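Local coordinates for protein nicotinate-nucleotide diphosphorylase (Carboxylating) (Streptococcus pyogenes GA06023, PDB 5HUO) that catalyses the decarboxylating transfer of a phosphoribosyl group from phosphoribosyl diphosphate to quinolinate, giving nicotinate mononucleotide for NAD+ biosynthesis, at residues A45-V50 and T127-V131; L136-I142 and A299-F304; I255-I259 and F282-I287. All blocks are in the same frame, centred on the assembly; numbering follows the deposited sequence.

Contact 1: A45-V50 and T127-V131; sequences ALREDV and TCERV
Val131 and Asp49 meet where two helices pack across each other; the axes of these short helical segments approach to 9.7 Å, their directions 115° from one another. Helix 122-153, the long helix of the quinolinate phosphoribosyltransferase fold, here receives the C-terminal end of helix 35-49. Val131 buries more surface than any other residue here, and its compact forked side chain lies between the two helices. Its CB is met by Leu46 CD2 at 4.2 Å. CG1, anti to the backbone N (chi1 167°), lies against Ala45 CB at 3.9 Å; CG2 points to the other side, 3.7 Å from Ala45 O and also against Asp49 CB. Leu46 CD2 reaches on to Cys128 SG, so small and branched apolar groups bury the crossing, and helix 82-92 covers Leu46 and Cys128 through Val88 and Phe89. Just past the end of helix 35-49, Val50 CG2 touches Thr127 CG2 at 4.0 Å, the two side chains crossing at about a right angle. Asp49 presents its buried carboxylate to a neighbouring subunit, where OD1 pairs with Arg171 and OD2 with Arg164, both of the second subunit. A water joins the helices by donating to Thr127 O at 2.8 Å, accepting from Arg130 N and giving a weak bond to Asp49 OD2.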
ATOM      1  N   ALA A  45      -4.106   7.675 -10.190  1.00 94.89           N
ATOM      2  CA  ALA A  45      -4.731   8.786 -10.887  1.00 93.65           C
ATOM      3  C   ALA A  45      -6.105   8.401 -11.430  1.00 93.38           C
ATOM      4  O   ALA A  45      -7.040   9.220 -11.425  1.00 93.01           O
ATOM      5  CB  ALA A  45      -3.827   9.314 -12.014  1.00 92.74           C
ATOM      6  N   LEU A  46      -6.183   7.186 -11.945  1.00 93.82           N
ATOM      7  CA  LEU A  46      -7.438   6.649 -12.465  1.00 94.02           C
ATOM      8  C   LEU A  46      -8.451   6.508 -11.357  1.00 96.00           C
ATOM      9  O   LEU A  46      -9.612   6.864 -11.514  1.00 96.47           O
ATOM     10  CB  LEU A  46      -7.238   5.296 -13.094  1.00 95.17           C
ATOM     11  CG  LEU A  46      -6.724   5.380 -14.541  1.00 94.96           C
ATOM     12  CD1 LEU A  46      -6.393   4.029 -15.104  1.00 96.24           C
ATOM     13  CD2 LEU A  46      -7.749   6.066 -15.434  1.00 94.87           C
ATOM     14  N   ARG A  47      -7.983   6.037 -10.221  1.00 98.27           N
ATOM     15  CA  ARG A  47      -8.821   5.867  -9.055  1.00100.53           C
ATOM     16  C   ARG A  47      -9.293   7.173  -8.480  1.00 98.92           C
ATOM     17  O   ARG A  47     -10.370   7.245  -7.901  1.00100.40           O
ATOM     18  CB  ARG A  47      -8.101   5.043  -8.010  1.00105.04           C
ATOM     19  CG  ARG A  47      -7.733   3.659  -8.512  1.00107.89           C
ATOM     20  CD  ARG A  47      -7.761   2.593  -7.450  1.00114.01           C
ATOM     21  NE  ARG A  47      -7.898   1.247  -8.014  1.00119.28           N
ATOM     22  CZ  ARG A  47      -6.882   0.471  -8.410  1.00123.11           C
ATOM     23  NH1 ARG A  47      -5.611   0.886  -8.319  1.00123.94           N
ATOM     24  NH2 ARG A  47      -7.139  -0.728  -8.910  1.00126.27           N
ATOM     25  N   GLU A  48      -8.502   8.210  -8.650  1.00 96.67           N
ATOM     26  CA  GLU A  48      -8.866   9.564  -8.219  1.00 96.03           C
ATOM     27  C   GLU A  48     -10.025  10.118  -9.017  1.00 95.08           C
ATOM     28  O   GLU A  48     -10.907  10.730  -8.472  1.00 96.36           O
ATOM     29  CB  GLU A  48      -7.684  10.503  -8.392  1.00 95.57           C
ATOM     30  CG  GLU A  48      -7.849  11.943  -7.903  1.00 96.16           C
ATOM     31  CD  GLU A  48      -6.662  12.813  -8.231  1.00 95.93           C
ATOM     32  OE1 GLU A  48      -6.120  13.480  -7.315  1.00 97.45           O
ATOM     33  OE2 GLU A  48      -6.238  12.820  -9.410  1.00 94.58           O
ATOM     34  N   ASP A  49     -10.025   9.828 -10.302  1.00 93.92           N
ATOM     35  CA  ASP A  49     -11.040  10.300 -11.248  1.00 93.59           C
ATOM     36  C   ASP A  49     -12.291   9.383 -11.305  1.00 95.46           C
ATOM     37  O   ASP A  49     -13.279   9.762 -11.930  1.00 96.19           O
ATOM     38  CB  ASP A  49     -10.418  10.375 -12.657  1.00 92.62           C
ATOM     39  CG  ASP A  49     -11.124  11.358 -13.585  1.00 92.22           C
ATOM     40  OD1 ASP A  49     -11.673  12.347 -13.123  1.00 92.04           O
ATOM     41  OD2 ASP A  49     -11.067  11.152 -14.820  1.00 93.80           O
ATOM     42  N   VAL A  50     -12.236   8.173 -10.734  1.00 97.16           N
ATOM     43  CA  VAL A  50     -13.364   7.244 -10.760  1.00 99.16           C
ATOM     44  C   VAL A  50     -13.477   6.487  -9.457  1.00102.40           C
ATOM     45  O   VAL A  50     -12.697   5.609  -9.225  1.00104.07           O
ATOM     46  CB  VAL A  50     -13.251   6.204 -11.871  1.00 99.78           C
ATOM     47  CG1 VAL A  50     -14.553   5.445 -12.005  1.00101.07           C
ATOM     48  CG2 VAL A  50     -12.922   6.840 -13.224  1.00 99.05           C
ATOM     49  N   THR A 127     -13.680   7.101 -20.511  1.00107.35           N
ATOM     50  CA  THR A 127     -13.408   7.123 -19.113  1.00106.32           C
ATOM     51  C   THR A 127     -11.947   7.432 -18.871  1.00104.26           C
ATOM     52  O   THR A 127     -11.593   8.054 -17.877  1.00105.77           O
ATOM     53  CB  THR A 127     -13.820   5.771 -18.462  1.00108.22           C
ATOM     54  OG1 THR A 127     -15.234   5.651 -18.568  1.00110.08           O
ATOM     55  CG2 THR A 127     -13.490   5.710 -17.002  1.00108.14           C
ATOM     56  N   CYS A 128     -11.073   6.904 -19.708  1.00102.49           N
ATOM     57  CA  CYS A 128      -9.610   7.131 -19.527  1.00100.27           C
ATOM     58  C   CYS A 128      -9.075   8.478 -20.050  1.00 98.02           C
ATOM     59  O   CYS A 128      -7.954   8.837 -19.755  1.00 97.72           O
ATOM     60  CB  CYS A 128      -8.797   6.018 -20.184  1.00100.16           C
ATOM     61  SG  CYS A 128      -8.906   4.481 -19.309  1.00100.84           S
ATOM     62  N   GLU A 129      -9.874   9.160 -20.838  1.00 97.51           N
ATOM     63  CA  GLU A 129      -9.435  10.317 -21.594  1.00 96.08           C
ATOM     64  C   GLU A 129      -8.752  11.431 -20.775  1.00 94.11           C
ATOM     65  O   GLU A 129      -7.637  11.822 -21.041  1.00 93.60           O
ATOM     66  CB  GLU A 129     -10.629  10.866 -22.341  1.00 97.52           C
ATOM     67  CG  GLU A 129     -10.491  12.274 -22.899  1.00 98.01           C
ATOM     68  CD  GLU A 129     -11.778  12.734 -23.614  1.00100.61           C
ATOM     69  OE1 GLU A 129     -11.875  13.950 -23.913  1.00 99.30           O
ATOM     70  OE2 GLU A 129     -12.688  11.866 -23.862  1.00103.55           O
ATOM     71  N   ARG A 130      -9.418  11.901 -19.757  1.00 93.61           N
ATOM     72  CA  ARG A 130      -9.010  13.122 -19.005  1.00 92.62           C
ATOM     73  C   ARG A 130      -7.715  12.866 -18.261  1.00 92.04           C
ATOM     74  O   ARG A 130      -6.815  13.691 -18.265  1.00 91.25           O
ATOM     75  CB  ARG A 130     -10.140  13.549 -18.084  1.00 93.51           C
ATOM     76  CG  ARG A 130      -9.944  14.706 -17.139  1.00 93.30           C
ATOM     77  CD  ARG A 130      -9.142  15.859 -17.665  1.00 92.33           C
ATOM     78  NE  ARG A 130      -9.575  16.283 -18.973  1.00 92.34           N
ATOM     79  CZ  ARG A 130      -8.791  16.854 -19.897  1.00 93.34           C
ATOM     80  NH1 ARG A 130      -7.482  17.099 -19.696  1.00 92.35           N
ATOM     81  NH2 ARG A 130      -9.324  17.151 -21.070  1.00 94.41           N
ATOM     82  N   VAL A 131      -7.605  11.695 -17.644  1.00 92.55           N
ATOM     83  CA  VAL A 131      -6.374  11.358 -16.905  1.00 92.14           C
ATOM     84  C   VAL A 131      -5.194  11.253 -17.852  1.00 91.27           C
ATOM     85  O   VAL A 131      -4.127  11.770 -17.598  1.00 90.60           O
ATOM     86  CB  VAL A 131      -6.524  10.040 -16.103  1.00 93.07           C
ATOM     87  CG1 VAL A 131      -5.184   9.552 -15.610  1.00 92.68           C
ATOM     88  CG2 VAL A 131      -7.455  10.271 -14.926  1.00 93.98           C
TER
HETATM   89  O   HOH W   1     -11.312  10.780 -18.224  1.00 51.36           O

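Contact 2: L136-I142 and A299-F304; sequences LQHLSGI and AKSLDF
Gly141 and Ser301 bring their CA atoms within 4.2 Å of each other, where an extended segment lies across helix 122-153 and Leu302 N donates to Gln137 O (3.1 Å, N-H...O 167°). This is a close helix-loop crossing at a glycine: a side chain on Gly141 would point at the loop and run into Lys300 O and Ser301 CA, so glycine suits the crossing. The loop comes from the C-terminal α/β-barrel part of the chain and runs into strand 304-311 of the antiparallel sheet. Leu302 N approaches Gln137 O from above the carbonyl plane, while the helical donor Gly141 N comes from the opposite face, so two bonds grip this one oxygen. Gln137 extends along the loop, CG at the edge of the Phe304 ring, and NE2 makes a weak bond to Phe304 O at 3.3 Å. Further along, Ile142 CG1 rests on Ala299 CB at 3.6 Å. Ser301 turns its buried hydroxyl to His297 O of the second subunit, and Ser140 OG lies within hydrogen-bonding reach of Ala80 O. The flat Phe304 ring suits the methyl of Leu136: with CG anti to the backbone N (chi1 -171°), CD2 stands over the face, 3.5 Å from the centroid, in a CH-pi contact.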
ATOM      1  N   LEU A 136      -0.302  13.916 -20.376  1.00 88.18           N
ATOM      2  CA  LEU A 136       0.282  14.373 -21.651  1.00 87.93           C
ATOM      3  C   LEU A 136       0.421  15.878 -21.747  1.00 87.70           C
ATOM      4  O   LEU A 136       1.443  16.405 -22.158  1.00 87.50           O
ATOM      5  CB  LEU A 136      -0.534  13.889 -22.804  1.00 88.24           C
ATOM      6  CG  LEU A 136       0.117  14.119 -24.176  1.00 88.17           C
ATOM      7  CD1 LEU A 136       1.256  13.161 -24.401  1.00 88.18           C
ATOM      8  CD2 LEU A 136      -0.921  13.979 -25.276  1.00 88.57           C
ATOM      9  N   GLN A 137      -0.594  16.586 -21.306  1.00 87.86           N
ATOM     10  CA  GLN A 137      -0.587  18.053 -21.356  1.00 87.81           C
ATOM     11  C   GLN A 137       0.488  18.591 -20.468  1.00 87.60           C
ATOM     12  O   GLN A 137       1.223  19.492 -20.838  1.00 87.54           O
ATOM     13  CB  GLN A 137      -1.923  18.619 -20.978  1.00 88.16           C
ATOM     14  CG  GLN A 137      -2.914  18.512 -22.123  1.00 88.47           C
ATOM     15  CD  GLN A 137      -4.255  19.050 -21.790  1.00 88.96           C
ATOM     16  OE1 GLN A 137      -4.526  19.393 -20.621  1.00 89.11           O
ATOM     17  NE2 GLN A 137      -5.148  19.059 -22.755  1.00 89.32           N
ATOM     18  N   HIS A 138       0.592  18.022 -19.296  1.00 87.62           N
ATOM     19  CA  HIS A 138       1.532  18.541 -18.258  1.00 87.55           C
ATOM     20  C   HIS A 138       2.997  18.330 -18.696  1.00 87.32           C
ATOM     21  O   HIS A 138       3.823  19.258 -18.632  1.00 87.32           O
ATOM     22  CB  HIS A 138       1.263  17.825 -16.923  1.00 87.78           C
ATOM     23  CG  HIS A 138       2.161  18.221 -15.805  1.00 87.82           C
ATOM     24  ND1 HIS A 138       2.041  19.416 -15.148  1.00 88.03           N
ATOM     25  CD2 HIS A 138       3.186  17.574 -15.192  1.00 87.81           C
ATOM     26  CE1 HIS A 138       2.955  19.505 -14.186  1.00 88.14           C
ATOM     27  NE2 HIS A 138       3.671  18.397 -14.194  1.00 88.01           N
ATOM     28  N   LEU A 139       3.284  17.114 -19.153  1.00 87.26           N
ATOM     29  CA  LEU A 139       4.617  16.770 -19.513  1.00 87.19           C
ATOM     30  C   LEU A 139       5.014  17.516 -20.810  1.00 87.19           C
ATOM     31  O   LEU A 139       6.170  17.956 -20.959  1.00 87.26           O
ATOM     32  CB  LEU A 139       4.775  15.255 -19.649  1.00 87.28           C
ATOM     33  CG  LEU A 139       4.501  14.498 -18.362  1.00 87.46           C
ATOM     34  CD1 LEU A 139       4.729  13.020 -18.563  1.00 87.71           C
ATOM     35  CD2 LEU A 139       5.387  14.919 -17.243  1.00 87.49           C
ATOM     36  N   SER A 140       4.105  17.605 -21.768  1.00 87.25           N
ATOM     37  CA  SER A 140       4.430  18.303 -23.015  1.00 87.41           C
ATOM     38  C   SER A 140       4.672  19.803 -22.777  1.00 87.54           C
ATOM     39  O   SER A 140       5.467  20.455 -23.403  1.00 87.80           O
ATOM     40  CB  SER A 140       3.321  18.074 -24.046  1.00 87.56           C
ATOM     41  OG  SER A 140       3.306  16.701 -24.475  1.00 87.61           O
ATOM     42  N   GLY A 141       3.958  20.315 -21.806  1.00 87.50           N
ATOM     43  CA  GLY A 141       4.124  21.708 -21.336  1.00 87.72           C
ATOM     44  C   GLY A 141       5.499  21.982 -20.810  1.00 87.80           C
ATOM     45  O   GLY A 141       6.127  22.976 -21.183  1.00 88.18           O
ATOM     46  N   ILE A 142       6.001  21.047 -20.012  1.00 87.59           N
ATOM     47  CA  ILE A 142       7.355  21.158 -19.460  1.00 87.74           C
ATOM     48  C   ILE A 142       8.401  21.025 -20.550  1.00 87.94           C
ATOM     49  O   ILE A 142       9.383  21.785 -20.598  1.00 88.35           O
ATOM     50  CB  ILE A 142       7.580  20.119 -18.354  1.00 87.57           C
ATOM     51  CG1 ILE A 142       6.775  20.533 -17.120  1.00 87.63           C
ATOM     52  CG2 ILE A 142       9.052  19.996 -17.988  1.00 87.79           C
ATOM     53  CD1 ILE A 142       6.689  19.442 -16.059  1.00 87.60           C
ATOM     54  N   ALA A 299       5.329  25.652 -15.256  1.00 95.76           N
ATOM     55  CA  ALA A 299       5.158  25.333 -16.654  1.00 95.49           C
ATOM     56  C   ALA A 299       3.712  25.366 -17.030  1.00 96.89           C
ATOM     57  O   ALA A 299       2.892  24.840 -16.326  1.00 99.32           O
ATOM     58  CB  ALA A 299       5.715  23.966 -16.936  1.00 94.00           C
ATOM     59  N   LYS A 300       3.396  26.010 -18.133  1.00 98.90           N
ATOM     60  CA  LYS A 300       2.046  26.006 -18.672  1.00101.05           C
ATOM     61  C   LYS A 300       1.804  24.663 -19.294  1.00 97.28           C
ATOM     62  O   LYS A 300       2.715  24.088 -19.853  1.00 99.54           O
ATOM     63  CB  LYS A 300       1.875  27.117 -19.699  1.00106.76           C
ATOM     64  CG  LYS A 300       1.735  28.470 -19.040  1.00117.18           C
ATOM     65  CD  LYS A 300       1.600  29.582 -20.082  1.00128.74           C
ATOM     66  CE  LYS A 300       1.234  30.963 -19.494  1.00139.20           C
ATOM     67  NZ  LYS A 300       0.654  31.915 -20.500  1.00142.21           N
ATOM     68  N   SER A 301       0.612  24.120 -19.201  1.00 95.42           N
ATOM     69  CA  SER A 301       0.409  22.847 -19.849  1.00 94.30           C
ATOM     70  C   SER A 301       0.181  23.110 -21.333  1.00 93.69           C
ATOM     71  O   SER A 301      -0.237  24.169 -21.692  1.00 96.58           O
ATOM     72  CB  SER A 301      -0.672  21.968 -19.188  1.00 94.73           C
ATOM     73  OG  SER A 301      -1.828  22.705 -19.070  1.00 98.94           O
ATOM     74  N   LEU A 302       0.476  22.133 -22.176  1.00 91.38           N
ATOM     75  CA  LEU A 302       0.281  22.258 -23.602  1.00 91.76           C
ATOM     76  C   LEU A 302      -1.062  21.668 -23.986  1.00 93.26           C
ATOM     77  O   LEU A 302      -1.371  20.532 -23.649  1.00 93.87           O
ATOM     78  CB  LEU A 302       1.384  21.526 -24.350  1.00 90.66           C
ATOM     79  CG  LEU A 302       1.527  21.862 -25.831  1.00 90.89           C
ATOM     80  CD1 LEU A 302       2.224  23.215 -25.932  1.00 92.38           C
ATOM     81  CD2 LEU A 302       2.371  20.797 -26.547  1.00 89.52           C
ATOM     82  N   ASP A 303      -1.830  22.404 -24.779  1.00 95.33           N
ATOM     83  CA  ASP A 303      -3.182  21.987 -25.146  1.00 96.74           C
ATOM     84  C   ASP A 303      -3.240  20.820 -26.220  1.00 93.70           C
ATOM     85  O   ASP A 303      -2.485  20.833 -27.241  1.00 96.91           O
ATOM     86  CB  ASP A 303      -3.974  23.205 -25.573  1.00101.99           C
ATOM     87  CG  ASP A 303      -5.519  22.947 -25.581  1.00111.09           C
ATOM     88  OD1 ASP A 303      -6.020  21.971 -24.964  1.00110.69           O
ATOM     89  OD2 ASP A 303      -6.244  23.738 -26.235  1.00116.46           O
ATOM     90  N   PHE A 304      -4.039  19.799 -25.914  1.00 89.42           N
ATOM     91  CA  PHE A 304      -4.375  18.699 -26.806  1.00 88.85           C
ATOM     92  C   PHE A 304      -5.890  18.463 -26.676  1.00 90.14           C
ATOM     93  O   PHE A 304      -6.493  18.908 -25.718  1.00 91.17           O
ATOM     94  CB  PHE A 304      -3.720  17.359 -26.414  1.00 87.36           C
ATOM     95  CG  PHE A 304      -2.239  17.286 -26.615  1.00 86.06           C
ATOM     96  CD1 PHE A 304      -1.357  17.827 -25.658  1.00 85.74           C
ATOM     97  CD2 PHE A 304      -1.707  16.660 -27.704  1.00 85.28           C
ATOM     98  CE1 PHE A 304       0.003  17.751 -25.815  1.00 84.68           C
ATOM     99  CE2 PHE A 304      -0.327  16.564 -27.877  1.00 84.24           C
ATOM    100  CZ  PHE A 304       0.522  17.107 -26.942  1.00 83.93           C
TER

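Contact 3: I255-I259 and F282-I287; sequences IEQAI and FRGLAI
Ile259, Leu285 and Ile255 contribute most of the surface buried between helix 252-262 and the loop leading to strand 289-291. Ile255 and Ile259 lie one helical turn apart, so both present branched side chains to the loop. In Ile259, CG1 anti to the carbonyl carbon (chi1 -67°) and an extended chi2 bring CD1 to 3.5 Å from Ala286 O; from there the same methyl reaches Ile287 CG2 at 3.8 Å and Leu285 CB. Its other branch, CG2, rests near Ala286 CB. Leu285 is the answering group of the loop, its fork divided between two helix residues: CD1 meets Ile255 CG2 at 3.8 Å, the side chains crossing at about a right angle, while both carboxylate oxygens of Glu256, OE1 and OE2, lie 3.6 Å from Leu285 CD2. Glu256 is exposed, and the bend at chi2 (94°) folds its carboxylate back over that leucine methyl. Ile255 sends CD1 inward to Phe282 CE1 at 4.0 Å, and Cys270 of strand 267-271 packs against both Ile255 and Phe282. The type II turn from Phe282 to Leu285, with Gly284 at positive phi (79°), reverses the chain so that Phe282 and Leu285 both reach Ile255. Apolar residues on an outer helix packed against the loop before a parallel strand are consistent with the helical layer of an α/β barrel, here the open barrel of the C-terminal domain.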
ATOM      1  N   ILE A 255      30.394  37.123 -12.429  1.00168.98           N
ATOM      2  CA  ILE A 255      30.466  35.794 -13.060  1.00164.60           C
ATOM      3  C   ILE A 255      31.759  35.632 -13.844  1.00165.41           C
ATOM      4  O   ILE A 255      32.475  34.649 -13.678  1.00170.11           O
ATOM      5  CB  ILE A 255      29.260  35.517 -13.989  1.00160.22           C
ATOM      6  CG1 ILE A 255      27.986  35.361 -13.144  1.00157.09           C
ATOM      7  CG2 ILE A 255      29.491  34.260 -14.812  1.00155.04           C
ATOM      8  CD1 ILE A 255      26.710  35.267 -13.944  1.00154.54           C
ATOM      9  N   GLU A 256      32.047  36.609 -14.686  1.00166.04           N
ATOM     10  CA  GLU A 256      33.234  36.546 -15.555  1.00168.28           C
ATOM     11  C   GLU A 256      34.547  36.474 -14.775  1.00170.55           C
ATOM     12  O   GLU A 256      35.471  35.754 -15.138  1.00165.21           O
ATOM     13  CB  GLU A 256      33.287  37.749 -16.483  1.00172.47           C
ATOM     14  CG  GLU A 256      33.926  37.442 -17.817  1.00171.08           C
ATOM     15  CD  GLU A 256      32.924  37.076 -18.882  1.00168.79           C
ATOM     16  OE1 GLU A 256      31.958  37.850 -19.081  1.00165.89           O
ATOM     17  OE2 GLU A 256      33.115  36.048 -19.557  1.00168.56           O
ATOM     18  N   GLN A 257      34.618  37.255 -13.704  1.00173.87           N
ATOM     19  CA  GLN A 257      35.791  37.236 -12.820  1.00174.13           C
ATOM     20  C   GLN A 257      35.986  35.858 -12.191  1.00166.77           C
ATOM     21  O   GLN A 257      37.083  35.291 -12.206  1.00161.30           O
ATOM     22  CB  GLN A 257      35.685  38.331 -11.767  1.00177.47           C
ATOM     23  N   ALA A 258      34.891  35.312 -11.675  1.00164.12           N
ATOM     24  CA  ALA A 258      34.898  33.957 -11.059  1.00158.23           C
ATOM     25  C   ALA A 258      35.406  32.904 -12.019  1.00153.85           C
ATOM     26  O   ALA A 258      36.187  32.043 -11.650  1.00149.60           O
ATOM     27  CB  ALA A 258      33.509  33.586 -10.549  1.00153.09           C
ATOM     28  N   ILE A 259      34.950  32.972 -13.254  1.00155.65           N
ATOM     29  CA  ILE A 259      35.357  31.966 -14.249  1.00159.30           C
ATOM     30  C   ILE A 259      36.884  31.869 -14.363  1.00165.18           C
ATOM     31  O   ILE A 259      37.468  30.784 -14.216  1.00161.71           O
ATOM     32  CB  ILE A 259      34.809  32.292 -15.635  1.00157.82           C
ATOM     33  CG1 ILE A 259      33.290  32.169 -15.625  1.00158.62           C
ATOM     34  CG2 ILE A 259      35.432  31.366 -16.668  1.00154.50           C
ATOM     35  CD1 ILE A 259      32.679  32.271 -17.013  1.00161.15           C
ATOM     36  N   PHE A 282      23.477  34.798 -20.322  1.00127.27           N
ATOM     37  CA  PHE A 282      24.555  33.838 -20.110  1.00122.97           C
ATOM     38  C   PHE A 282      25.198  33.426 -21.416  1.00122.80           C
ATOM     39  O   PHE A 282      26.208  32.736 -21.414  1.00120.81           O
ATOM     40  CB  PHE A 282      24.073  32.611 -19.333  1.00118.61           C
ATOM     41  CG  PHE A 282      23.447  32.953 -18.034  1.00117.60           C
ATOM     42  CD1 PHE A 282      24.218  33.146 -16.913  1.00120.02           C
ATOM     43  CD2 PHE A 282      22.088  33.093 -17.933  1.00117.40           C
ATOM     44  CE1 PHE A 282      23.638  33.474 -15.690  1.00121.54           C
ATOM     45  CE2 PHE A 282      21.487  33.412 -16.732  1.00119.60           C
ATOM     46  CZ  PHE A 282      22.259  33.609 -15.604  1.00121.02           C
ATOM     47  N   ARG A 283      24.625  33.837 -22.539  1.00124.23           N
ATOM     48  CA  ARG A 283      25.163  33.419 -23.845  1.00126.98           C
ATOM     49  C   ARG A 283      26.661  33.689 -23.970  1.00131.02           C
ATOM     50  O   ARG A 283      27.156  34.761 -23.628  1.00136.01           O
ATOM     51  CB  ARG A 283      24.447  34.088 -24.986  1.00129.47           C
ATOM     52  CG  ARG A 283      24.784  33.452 -26.318  1.00131.49           C
ATOM     53  CD  ARG A 283      23.995  34.121 -27.422  1.00134.88           C
ATOM     54  NE  ARG A 283      22.570  33.802 -27.366  1.00134.27           N
ATOM     55  CZ  ARG A 283      21.576  34.636 -27.659  1.00134.47           C
ATOM     56  NH1 ARG A 283      21.809  35.874 -28.022  1.00138.90           N
ATOM     57  NH2 ARG A 283      20.331  34.215 -27.584  1.00132.67           N
ATOM     58  N   GLY A 284      27.385  32.670 -24.397  1.00132.06           N
ATOM     59  CA  GLY A 284      28.826  32.788 -24.625  1.00134.21           C
ATOM     60  C   GLY A 284      29.780  32.737 -23.434  1.00135.02           C
ATOM     61  O   GLY A 284      30.984  32.759 -23.645  1.00137.47           O
ATOM     62  N   LEU A 285      29.280  32.657 -22.203  1.00133.11           N
ATOM     63  CA  LEU A 285      30.177  32.482 -21.033  1.00133.08           C
ATOM     64  C   LEU A 285      30.740  31.069 -20.954  1.00130.46           C
ATOM     65  O   LEU A 285      30.185  30.135 -21.479  1.00124.06           O
ATOM     66  CB  LEU A 285      29.513  32.810 -19.701  1.00132.13           C
ATOM     67  CG  LEU A 285      28.741  34.122 -19.706  1.00136.22           C
ATOM     68  CD1 LEU A 285      28.119  34.439 -18.356  1.00134.23           C
ATOM     69  CD2 LEU A 285      29.642  35.271 -20.173  1.00141.06           C
ATOM     70  N   ALA A 286      31.871  30.953 -20.293  1.00134.57           N
ATOM     71  CA  ALA A 286      32.538  29.673 -20.122  1.00134.87           C
ATOM     72  C   ALA A 286      32.092  29.108 -18.771  1.00132.40           C
ATOM     73  O   ALA A 286      32.876  28.892 -17.853  1.00136.38           O
ATOM     74  CB  ALA A 286      34.055  29.817 -20.186  1.00138.63           C
ATOM     75  N   ILE A 287      30.798  28.881 -18.674  1.00126.77           N
ATOM     76  CA  ILE A 287      30.222  28.140 -17.563  1.00118.82           C
ATOM     77  C   ILE A 287      29.715  26.880 -18.162  1.00112.23           C
ATOM     78  O   ILE A 287      29.474  26.809 -19.363  1.00110.74           O
ATOM     79  CB  ILE A 287      29.089  28.895 -16.857  1.00118.20           C
ATOM     80  CG1 ILE A 287      27.905  29.127 -17.794  1.00116.56           C
ATOM     81  CG2 ILE A 287      29.599  30.225 -16.358  1.00121.81           C
ATOM     82  CD1 ILE A 287      26.702  29.705 -17.086  1.00116.88           C
TER

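Overall arrangement
Contacts 1 and 2 are neighbours on helix 122-153, their centres 17 Å apart, and they touch where Arg130 packs against Gln137. Contact 1 closes before contact 2 opens along the chain, and both reach the second subunit, mainly through the segments that pack on this helix, 45-50 and 299-304. Contact 2 spans 156 residues, and the loop it closes contains contact 3, about 32 Å away between centres. Contact 3 lies within the barrel domain, on the other side of the chain's centre from contact 1 (centres 47 Å apart), and touches no other subunit. Contact 2 thus marks where the chain returns from the parallel-stranded barrel to the antiparallel sheet.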